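Local coordinates for protein acyl-CoA dehydrogenase (Thermus thermophilus, PDB 2Z1Q) that probably oxidises saturated acyl-CoA thioesters to their 2,3-dehydroacyl-CoA products, using bound FAD as the cofactor that takes up the electrons, at residues G12-E17 against V320-G325; R312-E317 against G504-L509; D444-Q449 against R498-G503; L486-A491 against L518-A523; Y490-A495 against R511-Q516. All coordinates share one frame; numbering follows the deposited sequence.

Contact 1 (G12-E17 against V320-G325)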
# COMPACT_ATOMS: atom_id res chain seq x y z
N GLY B 12 1.67 -14.43 27.23
CA GLY B 12 0.69 -13.40 27.53
C GLY B 12 0.89 -12.80 28.91
O GLY B 12 0.11 -11.95 29.34
N GLY B 13 1.92 -13.25 29.60
CA GLY B 13 2.20 -12.74 30.93
C GLY B 13 2.53 -11.27 30.96
O GLY B 13 2.30 -10.59 31.96
N TRP B 14 3.07 -10.76 29.85
CA TRP B 14 3.43 -9.35 29.75
C TRP B 14 2.19 -8.48 29.85
O TRP B 14 2.28 -7.26 29.96
CB TRP B 14 4.15 -9.08 28.43
CG TRP B 14 3.40 -9.59 27.25
CD1 TRP B 14 3.50 -10.83 26.69
CD2 TRP B 14 2.39 -8.90 26.51
NE1 TRP B 14 2.62 -10.95 25.64
CE2 TRP B 14 1.92 -9.78 25.51
CE3 TRP B 14 1.84 -7.61 26.59
CZ2 TRP B 14 0.92 -9.42 24.60
CZ3 TRP B 14 0.84 -7.25 25.68
CH2 TRP B 14 0.40 -8.16 24.70
N LEU B 15 1.03 -9.11 29.80
CA LEU B 15 -0.22 -8.38 29.85
C LEU B 15 -0.62 -8.00 31.28
O LEU B 15 -1.25 -6.97 31.50
CB LEU B 15 -1.32 -9.22 29.18
CG LEU B 15 -2.59 -8.51 28.74
CD1 LEU B 15 -3.44 -8.15 29.94
CD2 LEU B 15 -2.23 -7.27 27.93
N LEU B 16 -0.26 -8.84 32.25
CA LEU B 16 -0.59 -8.57 33.65
C LEU B 16 0.60 -7.98 34.41
O LEU B 16 0.43 -7.14 35.28
CB LEU B 16 -1.06 -9.85 34.34
CG LEU B 16 -2.29 -10.56 33.76
CD1 LEU B 16 -3.43 -9.57 33.56
CD2 LEU B 16 -1.91 -11.23 32.44
N GLU B 17 1.81 -8.44 34.07
CA GLU B 17 3.01 -7.94 34.72
C GLU B 17 4.04 -7.43 33.73
O GLU B 17 3.93 -7.68 32.53
CB GLU B 17 3.63 -9.03 35.59
CG GLU B 17 2.79 -9.39 36.80
CD GLU B 17 3.46 -10.43 37.67
OE1 GLU B 17 2.85 -10.82 38.69
OE2 GLU B 17 4.59 -10.86 37.34
N VAL B 320 9.96 -8.84 17.63
CA VAL B 320 10.29 -10.15 17.06
C VAL B 320 11.31 -10.96 17.86
O VAL B 320 11.06 -12.11 18.22
CB VAL B 320 10.84 -10.02 15.62
CG1 VAL B 320 11.36 -11.37 15.15
CG2 VAL B 320 9.76 -9.54 14.67
N TYR B 321 12.46 -10.36 18.14
CA TYR B 321 13.50 -11.07 18.87
C TYR B 321 13.21 -11.21 20.34
O TYR B 321 13.78 -12.07 21.00
CB TYR B 321 14.85 -10.41 18.61
CG TYR B 321 15.36 -10.74 17.23
CD1 TYR B 321 15.79 -12.03 16.92
CD2 TYR B 321 15.33 -9.79 16.22
CE1 TYR B 321 16.18 -12.36 15.63
CE2 TYR B 321 15.71 -10.11 14.93
CZ TYR B 321 16.14 -11.39 14.63
OH TYR B 321 16.49 -11.68 13.34
N ARG B 322 12.31 -10.39 20.85
CA ARG B 322 11.95 -10.51 22.25
C ARG B 322 11.09 -11.78 22.30
O ARG B 322 11.21 -12.59 23.21
CB ARG B 322 11.17 -9.28 22.71
CG ARG B 322 10.54 -9.43 24.09
CD ARG B 322 9.62 -8.25 24.44
NE ARG B 322 8.68 -8.64 25.48
CZ ARG B 322 7.66 -7.90 25.92
NH1 ARG B 322 6.87 -8.38 26.87
NH2 ARG B 322 7.43 -6.69 25.43
N THR B 323 10.23 -11.93 21.29
CA THR B 323 9.36 -13.10 21.20
C THR B 323 10.17 -14.39 21.10
O THR B 323 9.91 -15.34 21.83
CB THR B 323 8.43 -13.04 19.96
OG1 THR B 323 7.55 -11.92 20.05
CG2 THR B 323 7.61 -14.33 19.85
N VAL B 324 11.14 -14.42 20.19
CA VAL B 324 11.98 -15.60 19.98
C VAL B 324 12.84 -15.87 21.22
O VAL B 324 13.10 -17.03 21.57
CB VAL B 324 12.90 -15.43 18.73
CG1 VAL B 324 13.68 -16.71 18.47
CG2 VAL B 324 12.05 -15.11 17.52
N GLY B 325 13.27 -14.80 21.88
CA GLY B 325 14.07 -14.95 23.08
C GLY B 325 13.29 -15.70 24.14
O GLY B 325 13.86 -16.51 24.87
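Trp14 and Arg322 meet where the N-terminal loop of this acyl-CoA dehydrogenase lies against helix 300-331 of its C-terminal helical domain. The guanidinium is brought in by a long reach: CG of Arg322 stands anti to the backbone N (chi1 170°) and the chain stays extended as far as NE, carrying NH1 to the CB of the tryptophan, where the indole is attached. There NH1 lies 3.2 Å from Trp14 CB and 3.7 Å from Trp14 CG, so the touch falls on the stem of the tryptophan. The two side chains cross at about a right angle, with ring and guanidinium planes 84° apart. Trp14 CB sits at the edge of the guanidinium, close to its plane, while NH1 approaches the indole obliquely, so the pair is not a stack of flat groups. No hydrogen bond links the two segments, and each polar end is satisfied by another helix: Arg322 NH1 forms a salt bridge with Glu493 of helix 476-502, and Trp14 NE1 hydrogen-bonds to Glu350 of helix 348-372. Both residues are buried, and the charged arginine is matched within the protein. Within the loop, Gly13 O accepts from two amides, Leu16 N and Glu17 N, each at 3.1 Å.

Contact 2 (R312-E317 against G504-L509)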
# COMPACT_ATOMS: atom_id res chain seq x y z
N ARG B 312 9.32 2.42 12.89
CA ARG B 312 8.52 1.20 12.82
C ARG B 312 9.39 -0.05 12.73
O ARG B 312 9.09 -1.07 13.32
CB ARG B 312 7.54 1.29 11.66
CG ARG B 312 6.68 2.55 11.71
CD ARG B 312 5.41 2.40 10.91
NE ARG B 312 4.80 3.69 10.59
CZ ARG B 312 3.63 3.83 9.98
NH1 ARG B 312 3.14 5.04 9.73
NH2 ARG B 312 2.93 2.75 9.64
N ILE B 313 10.50 0.04 12.01
CA ILE B 313 11.38 -1.11 11.91
C ILE B 313 11.95 -1.46 13.29
O ILE B 313 12.01 -2.64 13.66
CB ILE B 313 12.54 -0.82 10.93
CG1 ILE B 313 11.99 -0.66 9.51
CG2 ILE B 313 13.56 -1.92 11.01
CD1 ILE B 313 13.01 -0.09 8.55
N TYR B 314 12.35 -0.45 14.06
CA TYR B 314 12.89 -0.70 15.40
C TYR B 314 11.86 -1.40 16.29
O TYR B 314 12.18 -2.37 16.98
CB TYR B 314 13.32 0.62 16.05
CG TYR B 314 13.73 0.47 17.49
CD1 TYR B 314 14.94 -0.13 17.83
CD2 TYR B 314 12.89 0.89 18.53
CE1 TYR B 314 15.31 -0.31 19.16
CE2 TYR B 314 13.25 0.72 19.86
CZ TYR B 314 14.46 0.11 20.16
OH TYR B 314 14.86 -0.10 21.46
N ALA B 315 10.63 -0.92 16.26
CA ALA B 315 9.58 -1.53 17.06
C ALA B 315 9.38 -3.00 16.67
O ALA B 315 9.40 -3.87 17.54
CB ALA B 315 8.27 -0.75 16.90
N ALA B 316 9.19 -3.27 15.38
CA ALA B 316 8.97 -4.66 14.93
C ALA B 316 10.16 -5.55 15.28
O ALA B 316 10.01 -6.67 15.76
CB ALA B 316 8.73 -4.69 13.42
N GLU B 317 11.36 -5.03 15.02
CA GLU B 317 12.58 -5.78 15.31
C GLU B 317 12.65 -6.13 16.79
O GLU B 317 13.03 -7.25 17.14
CB GLU B 317 13.82 -4.95 14.94
CG GLU B 317 15.11 -5.76 15.09
CD GLU B 317 16.36 -4.90 15.12
OE1 GLU B 317 17.44 -5.41 14.76
OE2 GLU B 317 16.28 -3.70 15.51
N GLY B 504 20.93 5.89 23.33
CA GLY B 504 21.20 6.59 22.09
C GLY B 504 19.96 6.97 21.32
O GLY B 504 19.03 7.57 21.88
N LEU B 505 19.93 6.62 20.04
CA LEU B 505 18.79 6.94 19.20
C LEU B 505 17.60 6.07 19.58
O LEU B 505 16.44 6.45 19.36
CB LEU B 505 19.15 6.73 17.73
CG LEU B 505 18.54 7.65 16.65
CD1 LEU B 505 17.04 7.56 16.68
CD2 LEU B 505 18.99 9.08 16.88
N ALA B 506 17.87 4.91 20.16
CA ALA B 506 16.80 3.99 20.56
C ALA B 506 15.61 4.69 21.24
O ALA B 506 14.47 4.50 20.82
CB ALA B 506 17.36 2.89 21.46
N PRO B 507 15.86 5.49 22.29
CA PRO B 507 14.75 6.18 22.97
C PRO B 507 13.89 7.01 22.02
O PRO B 507 12.66 7.03 22.13
CB PRO B 507 15.46 7.05 24.01
CG PRO B 507 16.67 6.25 24.34
CD PRO B 507 17.14 5.75 22.99
N VAL B 508 14.55 7.71 21.10
CA VAL B 508 13.86 8.55 20.14
C VAL B 508 12.92 7.72 19.26
O VAL B 508 11.78 8.12 19.01
CB VAL B 508 14.88 9.28 19.24
CG1 VAL B 508 14.17 10.14 18.20
CG2 VAL B 508 15.81 10.14 20.10
N LEU B 509 13.39 6.56 18.81
CA LEU B 509 12.58 5.70 17.95
C LEU B 509 11.43 5.12 18.72
O LEU B 509 10.32 4.99 18.20
CB LEU B 509 13.43 4.58 17.36
CG LEU B 509 14.56 5.04 16.44
CD1 LEU B 509 15.30 3.81 15.93
CD2 LEU B 509 14.02 5.87 15.28
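Tyr314 lies against Ala506 and Leu509 where helix 300-331 packs on the first turn of helix 505-528, inside the helical C-terminal domain of the acyl-CoA dehydrogenase fold. Its CG is anti to the backbone N (chi1 173°), which sends the ring out from its own helix and across the start of the other. The two ends of the side chain then have different neighbours. Near the backbone, Tyr314 CB touches Leu509 CD1 at 3.8 Å, and farther along Tyr314 CD2 is 3.9 Å from Leu509 CB. Leu509 holds its CG anti to the carbonyl carbon, with chi2 -179°, and this conformation presents CD1 to the base of the tyrosine while its CB lies obliquely to the ring. At the far end, the hydroxyl is buried and has its polar partner in helix 476-502, where it hydrogen-bonds to the carbonyl of Ala495. A leucine in place of Tyr314 would probably leave that carbonyl without its hydroxyl partner and open a gap beside the Ala506 methyl. The closest CA atoms across the pair are those of Tyr314 and Leu509, 6.9 Å apart, and at the other end Tyr314 OH stands 3.9 Å from Ala506 CB.

Contact 3 (D444-Q449 against R498-G503)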
# COMPACT_ATOMS: atom_id res chain seq x y z
N ASP B 444 8.67 7.44 34.88
CA ASP B 444 8.74 6.54 33.75
C ASP B 444 7.33 6.48 33.17
O ASP B 444 6.75 5.41 32.96
CB ASP B 444 9.21 5.16 34.19
CG ASP B 444 10.01 4.45 33.13
OD1 ASP B 444 10.62 3.41 33.43
OD2 ASP B 444 10.03 4.95 31.98
N LEU B 445 6.77 7.67 32.94
CA LEU B 445 5.43 7.82 32.42
C LEU B 445 5.25 7.06 31.11
O LEU B 445 4.18 6.54 30.83
CB LEU B 445 5.11 9.31 32.21
CG LEU B 445 5.32 10.27 33.39
CD1 LEU B 445 6.80 10.65 33.47
CD2 LEU B 445 4.47 11.52 33.21
N GLU B 446 6.32 7.00 30.31
CA GLU B 446 6.24 6.30 29.04
C GLU B 446 5.86 4.85 29.27
O GLU B 446 4.94 4.34 28.62
CB GLU B 446 7.56 6.39 28.29
CG GLU B 446 7.94 7.81 27.92
CD GLU B 446 9.12 7.86 26.97
OE1 GLU B 446 10.13 7.18 27.25
OE2 GLU B 446 9.03 8.58 25.95
N LEU B 447 6.55 4.19 30.19
CA LEU B 447 6.25 2.80 30.51
C LEU B 447 4.86 2.68 31.11
O LEU B 447 4.23 1.63 31.05
CB LEU B 447 7.29 2.21 31.46
CG LEU B 447 8.63 1.82 30.84
CD1 LEU B 447 9.47 1.07 31.85
CD2 LEU B 447 8.39 0.96 29.62
N HIS B 448 4.39 3.77 31.71
CA HIS B 448 3.07 3.79 32.31
C HIS B 448 1.99 3.77 31.22
O HIS B 448 1.00 3.06 31.32
CB HIS B 448 2.88 5.03 33.17
CG HIS B 448 1.51 5.15 33.77
ND1 HIS B 448 0.81 6.33 33.82
CD2 HIS B 448 0.71 4.22 34.34
CE1 HIS B 448 -0.36 6.13 34.39
NE2 HIS B 448 -0.45 4.85 34.72
N GLN B 449 2.20 4.56 30.17
CA GLN B 449 1.25 4.62 29.07
C GLN B 449 1.14 3.23 28.45
O GLN B 449 0.06 2.81 28.02
CB GLN B 449 1.73 5.65 28.04
CG GLN B 449 2.06 7.00 28.66
CD GLN B 449 2.62 7.99 27.68
OE1 GLN B 449 3.45 7.64 26.84
NE2 GLN B 449 2.18 9.24 27.77
N ARG B 498 13.94 -2.00 25.40
CA ARG B 498 15.22 -2.17 24.72
C ARG B 498 15.95 -0.83 24.64
O ARG B 498 17.17 -0.78 24.77
CB ARG B 498 15.01 -2.75 23.31
CG ARG B 498 16.27 -2.80 22.43
CD ARG B 498 15.97 -3.30 21.02
NE ARG B 498 17.12 -3.22 20.12
CZ ARG B 498 17.08 -3.44 18.80
NH1 ARG B 498 18.19 -3.34 18.08
NH2 ARG B 498 15.94 -3.77 18.21
N ALA B 499 15.20 0.25 24.44
CA ALA B 499 15.80 1.57 24.34
C ALA B 499 16.54 1.96 25.63
O ALA B 499 17.53 2.69 25.59
CB ALA B 499 14.72 2.61 24.03
N ARG B 500 16.04 1.46 26.76
CA ARG B 500 16.63 1.73 28.08
C ARG B 500 18.01 1.10 28.21
O ARG B 500 18.93 1.69 28.79
CB ARG B 500 15.71 1.20 29.19
CG ARG B 500 14.39 1.97 29.32
CD ARG B 500 14.63 3.40 29.77
NE ARG B 500 13.68 4.35 29.21
CZ ARG B 500 12.37 4.37 29.47
NH1 ARG B 500 11.60 5.28 28.89
NH2 ARG B 500 11.85 3.48 30.30
N ARG B 501 18.16 -0.11 27.67
CA ARG B 501 19.43 -0.81 27.71
C ARG B 501 20.33 -0.30 26.61
O ARG B 501 21.50 0.01 26.84
CB ARG B 501 19.20 -2.30 27.50
CG ARG B 501 18.28 -2.90 28.52
CD ARG B 501 18.00 -4.31 28.13
NE ARG B 501 19.24 -5.02 27.90
CZ ARG B 501 19.32 -6.22 27.34
NH1 ARG B 501 20.50 -6.80 27.18
NH2 ARG B 501 18.22 -6.84 26.94
N LEU B 502 19.78 -0.22 25.41
CA LEU B 502 20.51 0.23 24.23
C LEU B 502 20.96 1.68 24.32
O LEU B 502 22.13 1.99 24.14
CB LEU B 502 19.63 0.04 23.00
CG LEU B 502 20.31 -0.34 21.69
CD1 LEU B 502 19.22 -0.53 20.64
CD2 LEU B 502 21.30 0.73 21.25
N GLY B 503 20.01 2.57 24.58
CA GLY B 503 20.31 3.98 24.67
C GLY B 503 20.57 4.61 23.32
O GLY B 503 20.44 3.96 22.27
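Arg500, near the C-terminal end of helix 476-502, reaches two acids at the start of helix 445-468. Two salt bridges carry the contact. Arg500 NH1 forms a salt bridge with Glu446 OE1 at 2.9 Å; the oxygen lies at the edge of the guanidinium and in its plane, and the two flat groups are nearly coplanar, 21° apart. Arg500 NH2 forms the second salt bridge, 2.9 Å from Asp444 OD2, but here the carboxylate is turned 49° from the guanidinium and approaches obliquely. The hydrogen bond within that pair is weak, with an N-H...O angle of 120°. The van der Waals part is smaller: Leu447 runs alongside the arginine, its CG and CD1 each 3.7 Å from Arg500 NH2, with CD1 at the guanidinium edge. The arginine chain bends at chi2 and chi3, which brings one terminal nitrogen to each acid. Glu446 has a second cationic partner, since its OE2 forms a salt bridge with Arg511 of helix 505-528. Arg500 and Asp444 are exposed, so solvent probably screens part of the attraction. Asp444, Glu446 and Arg500 thus form a salt-bridge network, tying together the ends of two helices at the surface of the C-terminal helical domain.

Contact 4 (L486-A491 against L518-A523)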
# COMPACT_ATOMS: atom_id res chain seq x y z
N LEU B 486 -3.30 -4.63 21.48
CA LEU B 486 -2.36 -5.61 22.01
C LEU B 486 -1.06 -5.59 21.20
O LEU B 486 0.03 -5.70 21.78
CB LEU B 486 -2.99 -7.02 21.97
CG LEU B 486 -4.19 -7.22 22.91
CD1 LEU B 486 -4.87 -8.55 22.63
CD2 LEU B 486 -3.71 -7.15 24.35
N ILE B 487 -1.18 -5.42 19.88
CA ILE B 487 -0.02 -5.35 19.00
C ILE B 487 0.86 -4.14 19.32
O ILE B 487 2.08 -4.26 19.42
CB ILE B 487 -0.43 -5.25 17.51
CG1 ILE B 487 -1.11 -6.55 17.09
CG2 ILE B 487 0.79 -4.88 16.64
CD1 ILE B 487 -1.75 -6.54 15.73
N ASP B 488 0.24 -2.96 19.44
CA ASP B 488 1.00 -1.75 19.73
C ASP B 488 1.56 -1.75 21.13
O ASP B 488 2.59 -1.13 21.41
CB ASP B 488 0.13 -0.51 19.54
CG ASP B 488 0.08 -0.04 18.10
OD1 ASP B 488 -0.91 0.61 17.72
OD2 ASP B 488 1.04 -0.32 17.36
N ALA B 489 0.87 -2.44 22.03
CA ALA B 489 1.30 -2.52 23.41
C ALA B 489 2.59 -3.34 23.43
O ALA B 489 3.63 -2.85 23.86
CB ALA B 489 0.21 -3.19 24.26
N TYR B 490 2.50 -4.58 22.96
CA TYR B 490 3.66 -5.46 22.93
C TYR B 490 4.83 -4.81 22.20
O TYR B 490 5.95 -4.80 22.69
CB TYR B 490 3.29 -6.79 22.27
CG TYR B 490 4.36 -7.85 22.34
CD1 TYR B 490 5.11 -8.18 21.22
CD2 TYR B 490 4.62 -8.53 23.54
CE1 TYR B 490 6.09 -9.15 21.27
CE2 TYR B 490 5.60 -9.51 23.60
CZ TYR B 490 6.33 -9.81 22.46
OH TYR B 490 7.32 -10.77 22.48
N ALA B 491 4.55 -4.24 21.03
CA ALA B 491 5.59 -3.58 20.24
C ALA B 491 6.21 -2.38 20.96
O ALA B 491 7.43 -2.27 21.03
CB ALA B 491 5.03 -3.13 18.89
N LEU B 518 -0.49 5.38 20.88
CA LEU B 518 -1.51 5.84 21.81
C LEU B 518 -2.66 6.47 21.04
O LEU B 518 -3.82 6.29 21.41
CB LEU B 518 -0.94 6.83 22.83
CG LEU B 518 -0.59 6.24 24.20
CD1 LEU B 518 0.47 5.17 24.02
CD2 LEU B 518 -0.08 7.32 25.15
N ASP B 519 -2.35 7.20 19.98
CA ASP B 519 -3.40 7.83 19.19
C ASP B 519 -4.30 6.80 18.53
O ASP B 519 -5.52 6.96 18.50
CB ASP B 519 -2.82 8.72 18.11
CG ASP B 519 -2.01 9.86 18.67
OD1 ASP B 519 -2.28 10.29 19.82
OD2 ASP B 519 -1.12 10.33 17.95
N ARG B 520 -3.67 5.76 17.99
CA ARG B 520 -4.36 4.68 17.31
C ARG B 520 -5.21 3.91 18.32
O ARG B 520 -6.28 3.40 17.98
CB ARG B 520 -3.34 3.73 16.66
CG ARG B 520 -3.50 3.55 15.16
CD ARG B 520 -2.16 3.65 14.48
NE ARG B 520 -1.15 2.82 15.14
CZ ARG B 520 0.15 3.10 15.16
NH1 ARG B 520 0.60 4.19 14.56
NH2 ARG B 520 1.00 2.31 15.80
N ALA B 521 -4.72 3.82 19.55
CA ALA B 521 -5.44 3.13 20.61
C ALA B 521 -6.73 3.86 20.94
O ALA B 521 -7.79 3.25 21.04
CB ALA B 521 -4.57 3.01 21.87
N GLN B 522 -6.65 5.18 21.10
CA GLN B 522 -7.84 5.95 21.43
C GLN B 522 -8.87 5.84 20.31
O GLN B 522 -10.02 5.48 20.56
CB GLN B 522 -7.50 7.42 21.69
CG GLN B 522 -8.69 8.24 22.21
CD GLN B 522 -8.30 9.57 22.82
OE1 GLN B 522 -7.62 9.62 23.85
NE2 GLN B 522 -8.73 10.66 22.19
N ALA B 523 -8.44 6.14 19.08
CA ALA B 523 -9.33 6.06 17.92
C ALA B 523 -9.94 4.67 17.77
O ALA B 523 -11.15 4.54 17.62
CB ALA B 523 -8.56 6.46 16.64
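Asp488 sets its CG anti to the carbonyl carbon (chi1 -84°), and Arg520 bends at chi2 and chi3; together these torsions bring the carboxylate of Asp488 to the edge of the Arg520 guanidinium, between helices 476-502 and 505-528. The two helices follow each other in the chain and pack as neighbours in the helical C-terminal domain of the acyl-CoA dehydrogenase fold. The side chains cross at about a right angle, with carboxylate and guanidinium planes 53° apart, so the salt bridge lacks the flat, paired-bond form of a coplanar one. Its main bond runs from Arg520 NH2 to Asp488 OD2, 3.1 Å long. The other oxygen takes only weak bonds: Asp488 OD1 is 3.2 Å from Arg520 NH2 and 3.4 Å from Arg520 NE. Asp488 is buried while Arg520 is exposed, so the arginine brings its charge inward to an acid in the interior, which probably steadies the ionised carboxylate. Tyr513, about two turns earlier on helix 505-528, adds a weak hydrogen bond from its hydroxyl to Asp488 OD2. An asparagine in place of Asp488 would probably leave Arg520 without its countercharge across this interface and its guanidinium freer to turn. On the same segment as Arg520, Asp519, Gln522 and Ala523 pack against the second subunit, so the bridge lies close to the dimer interface. Asp488 OD2 lies almost exactly in the guanidinium plane, whereas Arg520 NH2 meets this oxygen from above the carboxylate plane, 36° out of it.

Contact 5 (Y490-A495 against R511-Q516)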
# COMPACT_ATOMS: atom_id res chain seq x y z
N TYR B 490 2.50 -4.58 22.96
CA TYR B 490 3.66 -5.46 22.93
C TYR B 490 4.83 -4.81 22.20
O TYR B 490 5.95 -4.80 22.69
CB TYR B 490 3.29 -6.79 22.27
CG TYR B 490 4.36 -7.85 22.34
CD1 TYR B 490 5.11 -8.18 21.22
CD2 TYR B 490 4.62 -8.53 23.54
CE1 TYR B 490 6.09 -9.15 21.27
CE2 TYR B 490 5.60 -9.51 23.60
CZ TYR B 490 6.33 -9.81 22.46
OH TYR B 490 7.32 -10.77 22.48
N ALA B 491 4.55 -4.24 21.03
CA ALA B 491 5.59 -3.58 20.24
C ALA B 491 6.21 -2.38 20.96
O ALA B 491 7.43 -2.27 21.03
CB ALA B 491 5.03 -3.13 18.89
N ALA B 492 5.37 -1.50 21.48
CA ALA B 492 5.88 -0.30 22.16
C ALA B 492 6.71 -0.68 23.37
O ALA B 492 7.81 -0.18 23.55
CB ALA B 492 4.72 0.61 22.59
N GLU B 493 6.16 -1.57 24.18
CA GLU B 493 6.85 -2.02 25.37
C GLU B 493 8.18 -2.65 25.01
O GLU B 493 9.22 -2.28 25.55
CB GLU B 493 5.98 -3.03 26.13
CG GLU B 493 6.69 -3.68 27.30
CD GLU B 493 5.76 -4.55 28.13
OE1 GLU B 493 5.24 -4.04 29.14
OE2 GLU B 493 5.55 -5.72 27.76
N SER B 494 8.15 -3.60 24.08
CA SER B 494 9.36 -4.26 23.66
C SER B 494 10.35 -3.24 23.09
O SER B 494 11.56 -3.40 23.20
CB SER B 494 9.04 -5.36 22.65
OG SER B 494 8.70 -4.83 21.38
N ALA B 495 9.83 -2.16 22.50
CA ALA B 495 10.70 -1.13 21.94
C ALA B 495 11.29 -0.23 23.03
O ALA B 495 12.44 0.20 22.95
CB ALA B 495 9.94 -0.29 20.95
N ARG B 511 9.98 6.50 21.31
CA ARG B 511 9.04 7.57 21.62
C ARG B 511 8.13 7.89 20.43
O ARG B 511 6.93 8.12 20.59
CB ARG B 511 9.82 8.82 22.08
CG ARG B 511 8.99 9.97 22.66
CD ARG B 511 9.88 11.01 23.33
NE ARG B 511 10.67 10.40 24.40
CZ ARG B 511 12.00 10.34 24.42
NH1 ARG B 511 12.61 9.75 25.44
NH2 ARG B 511 12.71 10.88 23.44
N ILE B 512 8.71 7.90 19.24
CA ILE B 512 7.98 8.16 18.01
C ILE B 512 6.88 7.12 17.81
O ILE B 512 5.76 7.45 17.42
CB ILE B 512 8.96 8.13 16.83
CG1 ILE B 512 9.79 9.41 16.82
CG2 ILE B 512 8.22 7.90 15.52
CD1 ILE B 512 10.88 9.40 15.80
N TYR B 513 7.21 5.87 18.11
CA TYR B 513 6.27 4.76 17.95
C TYR B 513 5.19 4.80 19.02
O TYR B 513 3.99 4.63 18.73
CB TYR B 513 7.04 3.43 18.01
CG TYR B 513 6.18 2.23 17.73
CD1 TYR B 513 6.00 1.79 16.43
CD2 TYR B 513 5.46 1.62 18.75
CE1 TYR B 513 5.12 0.76 16.14
CE2 TYR B 513 4.56 0.58 18.47
CZ TYR B 513 4.40 0.17 17.15
OH TYR B 513 3.47 -0.78 16.78
N LEU B 514 5.61 5.02 20.26
CA LEU B 514 4.71 5.09 21.40
C LEU B 514 3.60 6.15 21.23
O LEU B 514 2.41 5.84 21.36
CB LEU B 514 5.52 5.40 22.67
CG LEU B 514 4.71 5.67 23.94
CD1 LEU B 514 3.80 4.49 24.20
CD2 LEU B 514 5.64 5.91 25.12
N ALA B 515 3.99 7.39 20.93
CA ALA B 515 3.03 8.47 20.75
C ALA B 515 1.95 8.09 19.74
O ALA B 515 0.75 8.21 20.01
CB ALA B 515 3.74 9.74 20.28
N GLN B 516 2.37 7.64 18.57
CA GLN B 516 1.43 7.25 17.53
C GLN B 516 0.56 6.07 17.93
O GLN B 516 -0.63 6.03 17.61
CB GLN B 516 2.20 6.93 16.25
CG GLN B 516 2.81 8.17 15.63
CD GLN B 516 3.67 7.86 14.43
OE1 GLN B 516 4.72 7.22 14.54
NE2 GLN B 516 3.22 8.30 13.27
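Tyr513 sets its ring obliquely against Ala491 and Ala492 on the facing helix, touching their methyl groups and Ala492 N. Its CG is anti to the backbone N (chi1 -175°), an orientation that carries the ring from helix 505-528 to helix 476-502. The outer part of the ring meets Ala491, whose CB is 3.5 Å from Tyr513 OH and 3.8 Å from Tyr513 CE2. The CD2-CE2 side of the ring meets Ala492: Tyr513 CE2 approaches Ala492 N at 3.7 Å, and Tyr513 CD2 is 4.0 Å from Ala492 CB. Leu514 adds a looser touch beside it, its CD1 4.3 Å from Ala492 CB. The axes of the segments 490-495 and 511-516 run nearly antiparallel, 153° between their directions, and approach to 9.4 Å, with Ala492 and Leu514 nearest in backbone register. The short alanine side chains allow the tyrosine ring to come close to the backbone of the other helix. Within helix 476-502, Ser494 OG turns back to the carbonyl of Ala491 at 2.9 Å; Ala491 O also accepts from Ala495 N, and both donors come from the same face of the carbonyl plane. Ala315 of helix 300-331 and Leu357 of helix 348-372 also touch the tyrosine. Nothing polar bridges the two segments themselves, and all four touching residues are buried, so this antiparallel pair in the C-terminal helical domain is held here by apolar contact, with the serine's polar end satisfied inside its own helix and the tyrosine hydroxyl bonded weakly to Asp488, a turn before Ala492.

Contacts 1, 2 and 5 are buried, contact 4 is partly buried and contact 3 lies at the surface. Helix 476-502 supplies a segment to contacts 3, 4 and 5, and helix 505-528 to contacts 2, 4 and 5; contacts 1 and 2 share helix 300-331. Chemistry follows place: contacts 2 and 5, with centres about 8 Å apart, are apolar tyrosine packing, whereas contacts 3 and 4 are salt bridges using exposed arginines. Contact 1 is a buried touch of an arginine on the stem of a tryptophan, with its polar partners elsewhere. Neighbouring contacts are also joined, by the Thr323-Tyr490 hydroxyl pair between 1 and both 4 and 5, and by Glu317-Arg498 between 2 and 3.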